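Local coordinates for metallo-beta-lactamase domain-containing protein 1 (PDB 1ZTC) that has a metallo-beta-lactamase fold with a two-nickel centre and probably acts as an endoribonuclease, at residues K43-I48 / S138-K143; E102-K107 / K122-W127. One frame throughout, in Å; residues are numbered along the deposited sequence. Where two conformers were deposited one is given.

Interaction 1 of 2, residues K43-I48 / S138-K143; sequences KDRRII and SLFDEK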
loop_
_atom_site.group_PDB
_atom_site.type_symbol
_atom_site.label_atom_id
_atom_site.label_comp_id
_atom_site.label_asym_id
_atom_site.label_seq_id
_atom_site.Cartn_x
_atom_site.Cartn_y
_atom_site.Cartn_z
ATOM N N LYS A 43 -32.242 -0.503 -18.670
ATOM C CA LYS A 43 -33.520 -1.169 -18.482
ATOM C C LYS A 43 -33.540 -1.870 -17.113
ATOM O O LYS A 43 -33.405 -1.224 -16.082
ATOM C CB LYS A 43 -33.832 -2.140 -19.641
ATOM C CG LYS A 43 -33.977 -1.490 -21.001
ATOM C CD LYS A 43 -34.248 -2.556 -22.057
ATOM C CE LYS A 43 -34.617 -1.956 -23.402
ATOM N NZ LYS A 43 -34.721 -2.991 -24.484
ATOM N N ASP A 44 -33.686 -3.186 -17.123
ATOM C CA ASP A 44 -33.745 -4.004 -15.923
ATOM C C ASP A 44 -32.401 -4.654 -15.582
ATOM O O ASP A 44 -32.330 -5.530 -14.724
ATOM C CB ASP A 44 -34.781 -5.121 -16.163
ATOM C CG ASP A 44 -34.504 -5.956 -17.473
ATOM O OD1 ASP A 44 -33.969 -5.410 -18.483
ATOM O OD2 ASP A 44 -34.839 -7.165 -17.490
ATOM N N ARG A 45 -31.352 -4.245 -16.280
ATOM C CA ARG A 45 -30.041 -4.827 -16.084
ATOM C C ARG A 45 -29.195 -3.964 -15.157
ATOM O O ARG A 45 -29.186 -2.737 -15.235
ATOM C CB ARG A 45 -29.330 -5.010 -17.424
ATOM C CG ARG A 45 -30.155 -5.680 -18.507
ATOM C CD ARG A 45 -30.708 -7.024 -18.104
ATOM N NE ARG A 45 -29.745 -8.099 -18.296
ATOM C CZ ARG A 45 -29.969 -9.373 -17.975
ATOM N NH1 ARG A 45 -31.130 -9.756 -17.447
ATOM N NH2 ARG A 45 -29.023 -10.279 -18.184
ATOM N N ARG A 46 -28.480 -4.639 -14.269
ATOM C CA ARG A 46 -27.521 -4.009 -13.401
ATOM C C ARG A 46 -26.187 -4.708 -13.655
ATOM O O ARG A 46 -25.988 -5.880 -13.307
ATOM C CB ARG A 46 -27.999 -4.099 -11.959
ATOM C CG ARG A 46 -29.166 -3.137 -11.715
ATOM C CD ARG A 46 -29.855 -3.363 -10.393
ATOM N NE ARG A 46 -30.466 -4.698 -10.337
ATOM C CZ ARG A 46 -31.651 -5.046 -10.859
ATOM N NH1 ARG A 46 -32.408 -4.158 -11.515
ATOM N NH2 ARG A 46 -32.081 -6.303 -10.727
ATOM N N ILE A 47 -25.291 -3.960 -14.295
ATOM C CA ILE A 47 -24.138 -4.514 -14.976
ATOM C C ILE A 47 -22.859 -4.039 -14.316
ATOM O O ILE A 47 -22.678 -2.841 -14.048
ATOM C CB ILE A 47 -24.124 -4.062 -16.454
ATOM C CG1 ILE A 47 -25.462 -4.400 -17.134
ATOM C CG2 ILE A 47 -22.936 -4.661 -17.198
ATOM C CD1 ILE A 47 -25.760 -3.566 -18.361
ATOM N N ILE A 48 -21.959 -4.980 -14.065
ATOM C CA ILE A 48 -20.608 -4.634 -13.611
ATOM C C ILE A 48 -19.568 -5.048 -14.642
ATOM O O ILE A 48 -19.569 -6.175 -15.124
ATOM C CB ILE A 48 -20.292 -5.271 -12.234
ATOM C CG1 ILE A 48 -21.170 -4.599 -11.174
ATOM C CG2 ILE A 48 -18.788 -5.107 -11.893
ATOM C CD1 ILE A 48 -21.186 -5.253 -9.828
ATOM N N SER A 138 -22.102 -6.669 -30.147
ATOM C CA SER A 138 -22.788 -5.496 -29.660
ATOM C C SER A 138 -23.835 -5.995 -28.678
ATOM O O SER A 138 -24.724 -6.762 -29.055
ATOM C CB SER A 138 -23.469 -4.799 -30.850
ATOM O OG SER A 138 -23.279 -3.405 -30.726
ATOM N N LEU A 139 -23.730 -5.572 -27.426
ATOM C CA LEU A 139 -24.564 -6.087 -26.348
ATOM C C LEU A 139 -25.453 -5.001 -25.768
ATOM O O LEU A 139 -25.161 -3.809 -25.897
ATOM C CB LEU A 139 -23.666 -6.595 -25.207
ATOM C CG LEU A 139 -22.644 -7.700 -25.514
ATOM C CD1 LEU A 139 -21.749 -7.975 -24.314
ATOM C CD2 LEU A 139 -23.351 -8.990 -25.961
ATOM N N PHE A 140 -26.508 -5.436 -25.080
ATOM C CA PHE A 140 -27.445 -4.558 -24.342
ATOM C C PHE A 140 -28.051 -3.509 -25.254
ATOM O O PHE A 140 -27.798 -2.307 -25.087
ATOM C CB PHE A 140 -26.767 -3.913 -23.114
ATOM C CG PHE A 140 -26.195 -4.920 -22.162
ATOM C CD1 PHE A 140 -27.028 -5.682 -21.366
ATOM C CD2 PHE A 140 -24.818 -5.138 -22.095
ATOM C CE1 PHE A 140 -26.505 -6.649 -20.506
ATOM C CE2 PHE A 140 -24.278 -6.103 -21.228
ATOM C CZ PHE A 140 -25.128 -6.861 -20.439
ATOM N N ASP A 141 -28.824 -3.984 -26.238
ATOM C CA ASP A 141 -29.433 -3.130 -27.238
ATOM C C ASP A 141 -28.400 -2.216 -27.869
ATOM O O ASP A 141 -28.625 -1.027 -28.048
ATOM C CB ASP A 141 -30.598 -2.300 -26.656
ATOM C CG ASP A 141 -31.655 -3.161 -25.953
ATOM O OD1 ASP A 141 -32.081 -4.203 -26.501
ATOM O OD2 ASP A 141 -32.051 -2.790 -24.829
ATOM N N GLU A 142 -27.249 -2.792 -28.201
ATOM C CA GLU A 142 -26.167 -2.099 -28.894
ATOM C C GLU A 142 -25.511 -0.961 -28.114
ATOM O O GLU A 142 -24.738 -0.192 -28.687
ATOM C CB GLU A 142 -26.621 -1.685 -30.285
ATOM C CG GLU A 142 -27.321 -2.872 -31.009
ATOM C CD GLU A 142 -27.318 -2.736 -32.511
ATOM O OE1 GLU A 142 -26.389 -2.085 -33.057
ATOM O OE2 GLU A 142 -28.242 -3.290 -33.159
ATOM N N LYS A 143 -25.717 -0.932 -26.795
ATOM C CA LYS A 143 -25.099 0.101 -25.950
ATOM C C LYS A 143 -23.649 -0.227 -25.613
ATOM O O LYS A 143 -22.883 0.674 -25.195
ATOM C CB LYS A 143 -25.895 0.246 -24.652
ATOM C CG LYS A 143 -27.313 0.783 -24.848
ATOM C CD LYS A 143 -27.278 2.236 -25.258
ATOM C CE LYS A 143 -28.687 2.846 -25.263
ATOM N NZ LYS A 143 -28.749 3.916 -26.314
#
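Arg45 at the start of strand 45-49 faces Phe140 at the head of a type I' turn, with 8.7 Å between Arg45 CA and Phe140 CA, too far for strand pairing, so side chains bridge the gap. The Phe140 ring lies between the two backbones and takes most of the contact, its flat shape offering a face to Ile47 and an edge to Arg45. Ile47 CD1 stands 3.7 Å above the centre of the Phe140 ring, a CH-pi contact only 7° off the ring normal. The isoleucine suits the place because its CG1 branch, set beside its own backbone N (chi1 -54°), puts CD1 over that face. Near the ring plane lies Arg45, whose NE is 4.2 Å from Phe140 CE1. The arginine bends twice along its chain, and its NH2 makes a salt bridge with Asp76. At the exposed side a long, flexible cation meets a short anion on a turn: Lys43, extended beyond CG, forms a salt bridge of 2.7 Å from NZ to Asp141 OD2. The ammonium approaches from above the carboxylate plane, 39° out of it; the same oxygen also hydrogen-bonds His42 NE2. Within the turn, Lys143 N bonds to Phe140 O, closing the hairpin between strands 138-139 and 144-148. Facing sheets joined through side chains are characteristic of the alpha-beta/beta-alpha sandwich of the metallo-beta-lactamase fold, here at an exposed edge.

Interaction 2 of 2, residues E102-K107 / K122-W127; sequences EVYKTK and KVISSW. With PO4 (phosphate ion), chain G.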
loop_
_atom_site.group_PDB
_atom_site.type_symbol
_atom_site.label_atom_id
_atom_site.label_comp_id
_atom_site.label_asym_id
_atom_site.label_seq_id
_atom_site.Cartn_x
_atom_site.Cartn_y
_atom_site.Cartn_z
ATOM N N GLU A 102 -13.741 -16.238 -25.121
ATOM C CA GLU A 102 -13.689 -17.699 -25.159
ATOM C C GLU A 102 -12.296 -18.309 -24.971
ATOM O O GLU A 102 -12.160 -19.410 -24.429
ATOM C CB GLU A 102 -14.308 -18.211 -26.478
ATOM C CG GLU A 102 -13.652 -17.653 -27.751
ATOM C CD GLU A 102 -14.224 -18.214 -29.031
ATOM O OE1 GLU A 102 -15.175 -19.029 -28.985
ATOM O OE2 GLU A 102 -13.708 -17.823 -30.097
ATOM N N VAL A 103 -11.253 -17.580 -25.355
ATOM C CA VAL A 103 -9.911 -18.135 -25.356
ATOM C C VAL A 103 -9.324 -18.260 -23.926
ATOM O O VAL A 103 -8.283 -18.864 -23.739
ATOM C CB VAL A 103 -9.020 -17.352 -26.388
ATOM C CG1 VAL A 103 -8.574 -16.051 -25.855
ATOM C CG2 VAL A 103 -7.838 -18.147 -26.834
ATOM N N TYR A 104 -10.043 -17.769 -22.916
ATOM C CA TYR A 104 -9.644 -17.982 -21.522
ATOM C C TYR A 104 -9.628 -19.469 -21.192
ATOM O O TYR A 104 -8.801 -19.924 -20.409
ATOM C CB TYR A 104 -10.536 -17.200 -20.540
ATOM C CG TYR A 104 -11.648 -17.978 -19.876
ATOM C CD1 TYR A 104 -12.881 -18.127 -20.489
ATOM C CD2 TYR A 104 -11.458 -18.572 -18.630
ATOM C CE1 TYR A 104 -13.903 -18.856 -19.883
ATOM C CE2 TYR A 104 -12.482 -19.298 -18.010
ATOM C CZ TYR A 104 -13.700 -19.434 -18.633
ATOM O OH TYR A 104 -14.714 -20.156 -18.022
ATOM N N LYS A 105 -10.540 -20.219 -21.801
ATOM C CA LYS A 105 -10.597 -21.670 -21.599
ATOM C C LYS A 105 -9.346 -22.428 -22.063
ATOM O O LYS A 105 -9.156 -23.576 -21.681
ATOM C CB LYS A 105 -11.828 -22.246 -22.291
ATOM C CG LYS A 105 -13.103 -21.926 -21.552
ATOM C CD LYS A 105 -14.312 -22.636 -22.141
ATOM C CE LYS A 105 -15.277 -23.100 -21.030
ATOM N NZ LYS A 105 -15.868 -21.972 -20.221
ATOM N N THR A 106 -8.488 -21.795 -22.863
ATOM C CA THR A 106 -7.259 -22.427 -23.337
ATOM C C THR A 106 -6.082 -22.243 -22.390
ATOM O O THR A 106 -5.012 -22.780 -22.651
ATOM C CB THR A 106 -6.837 -21.918 -24.741
ATOM O OG1 THR A 106 -6.328 -20.573 -24.687
ATOM C CG2 THR A 106 -8.009 -21.976 -25.713
ATOM N N LYS A 107 -6.260 -21.468 -21.319
ATOM C CA LYS A 107 -5.223 -21.280 -20.315
ATOM C C LYS A 107 -5.352 -22.289 -19.178
ATOM O O LYS A 107 -6.442 -22.619 -18.742
ATOM C CB LYS A 107 -5.276 -19.873 -19.714
ATOM C CG LYS A 107 -4.752 -18.817 -20.597
ATOM C CD LYS A 107 -4.265 -17.596 -19.792
ATOM C CE LYS A 107 -4.551 -16.333 -20.578
ATOM N NZ LYS A 107 -3.744 -15.155 -20.180
ATOM N N LYS A 122 -10.833 -21.531 -7.992
ATOM C CA LYS A 122 -12.020 -21.347 -7.172
ATOM C C LYS A 122 -12.882 -20.201 -7.687
ATOM O O LYS A 122 -14.077 -20.322 -7.757
ATOM C CB LYS A 122 -11.627 -21.146 -5.719
ATOM C CG LYS A 122 -11.081 -22.461 -5.121
ATOM C CD LYS A 122 -10.362 -22.205 -3.765
ATOM C CE LYS A 122 -11.120 -22.760 -2.571
ATOM N NZ LYS A 122 -11.727 -24.103 -2.810
ATOM N N VAL A 123 -12.275 -19.088 -8.037
ATOM C CA VAL A 123 -13.040 -17.955 -8.573
ATOM C C VAL A 123 -13.755 -18.346 -9.861
ATOM O O VAL A 123 -14.959 -18.199 -9.988
ATOM C CB VAL A 123 -12.124 -16.731 -8.861
ATOM C CG1 VAL A 123 -12.909 -15.620 -9.565
ATOM C CG2 VAL A 123 -11.535 -16.212 -7.580
ATOM N N ILE A 124 -12.998 -18.888 -10.803
ATOM C CA ILE A 124 -13.526 -19.258 -12.113
ATOM C C ILE A 124 -14.635 -20.286 -11.996
ATOM O O ILE A 124 -15.630 -20.181 -12.684
ATOM C CB ILE A 124 -12.418 -19.796 -13.023
ATOM C CG1 ILE A 124 -11.483 -18.663 -13.430
ATOM C CG2 ILE A 124 -12.983 -20.532 -14.268
ATOM C CD1 ILE A 124 -10.134 -19.131 -13.928
ATOM N N SER A 125 -14.475 -21.253 -11.084
ATOM C CA SER A 125 -15.502 -22.260 -10.830
ATOM C C SER A 125 -16.807 -21.716 -10.286
ATOM O O SER A 125 -17.814 -22.395 -10.353
ATOM C CB SER A 125 -14.990 -23.287 -9.817
ATOM O OG SER A 125 -14.002 -24.064 -10.440
ATOM N N SER A 126 -16.780 -20.531 -9.697
ATOM C CA SER A 126 -17.971 -19.950 -9.130
ATOM C C SER A 126 -18.909 -19.391 -10.196
ATOM O O SER A 126 -20.066 -19.112 -9.896
ATOM C CB SER A 126 -17.587 -18.848 -8.121
ATOM O OG SER A 126 -17.208 -17.621 -8.753
ATOM N N TRP A 127 -18.422 -19.225 -11.428
ATOM C CA TRP A 127 -19.244 -18.660 -12.506
ATOM C C TRP A 127 -20.148 -19.741 -13.066
ATOM O O TRP A 127 -19.701 -20.571 -13.860
ATOM C CB TRP A 127 -18.393 -18.115 -13.639
ATOM C CG TRP A 127 -17.325 -17.165 -13.193
ATOM C CD1 TRP A 127 -17.301 -16.431 -12.040
ATOM C CD2 TRP A 127 -16.131 -16.854 -13.898
ATOM N NE1 TRP A 127 -16.148 -15.666 -11.982
ATOM C CE2 TRP A 127 -15.409 -15.914 -13.111
ATOM C CE3 TRP A 127 -15.587 -17.283 -15.117
ATOM C CZ2 TRP A 127 -14.161 -15.413 -13.500
ATOM C CZ3 TRP A 127 -14.353 -16.774 -15.514
ATOM C CH2 TRP A 127 -13.658 -15.843 -14.710
HETATM P P PO4 G . -1.088 -14.834 -22.426
HETATM O O1 PO4 G . -0.573 -15.978 -23.246
HETATM O O2 PO4 G . -0.806 -15.071 -20.981
HETATM O O3 PO4 G . -2.590 -14.782 -22.503
HETATM O O4 PO4 G . -0.470 -13.563 -22.951
#
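Tyr104 meets Ile124 and Trp127 through its CE2 corner, where both apolar contacts converge between a 3-10 segment and the last part of helix 114-125 with the loop residue Trp127 beyond it. Leading into it, Glu102 pairs through OE2 with Lys134 in a salt bridge, and its carbonyl O accepts from Lys105 N. Val103 serves through its backbone: its O takes both Thr106 N and Thr106 OG1, the hydroxyl arriving in the carbonyl plane at 2.8 Å. Tyr104 then points its ring at the helix. Ile124 CG2 comes to the ring edge, 4.0 Å from Tyr104 CE2, this branch being brought forward because it lies anti to the isoleucine's own backbone N. Trp127 CZ3 is also 4.0 Å from Tyr104 CE2, but the two rings meet obliquely, with planes at 55° and centroids 5.9 Å apart. A tyrosine fits here because its ring can be buried while its hydroxyl keeps a polar partner: Lys105 lays CG over one face of the ring and curls back to give a hydrogen bond from NZ to Tyr104 OH. Thr106 OG1 also bonds to Arg154. Lys107 ends the segment, and its long chain takes NZ to a phosphate, probably from the crystallisation liquor, 2.6 Å from O3, as well as to Glu155; Lys187 of the third subunit binds the same ion. Across the contact, Ile124 CA lies over the centre of one Trp127 face, and Val123 O accepts from both Ser126 N and Ser126 OG, which holds the chain turn leading to Trp127. The contact thus sets the loop after strand 97-101 against helix 114-125 and Trp127, which stacks on Phe98 and bonds through NE1 to Ser90, while Leu132 of strand 130-133 touches Tyr104.

Overall arrangement
From the N terminus the chain first passes through 43-48, at the start of strand 45-49 in the six-stranded sheet, and 138-143, at the edge of the second sheet, comes back against it after strands 76-78, 97-101 and 130-133 have been added to the first, so interaction 1 closes a long loop. Interaction 2 is nested within that loop: 102-107 follows strand 97-101, and the chain soon comes back on itself at 122-127, before strand 130-133. The two do not touch; their centres lie 22 Å apart. Interaction 1 joins the two large sheets to each other, whereas interaction 2 fastens helix 114-125 to the loop leading into it, beside the first sheet.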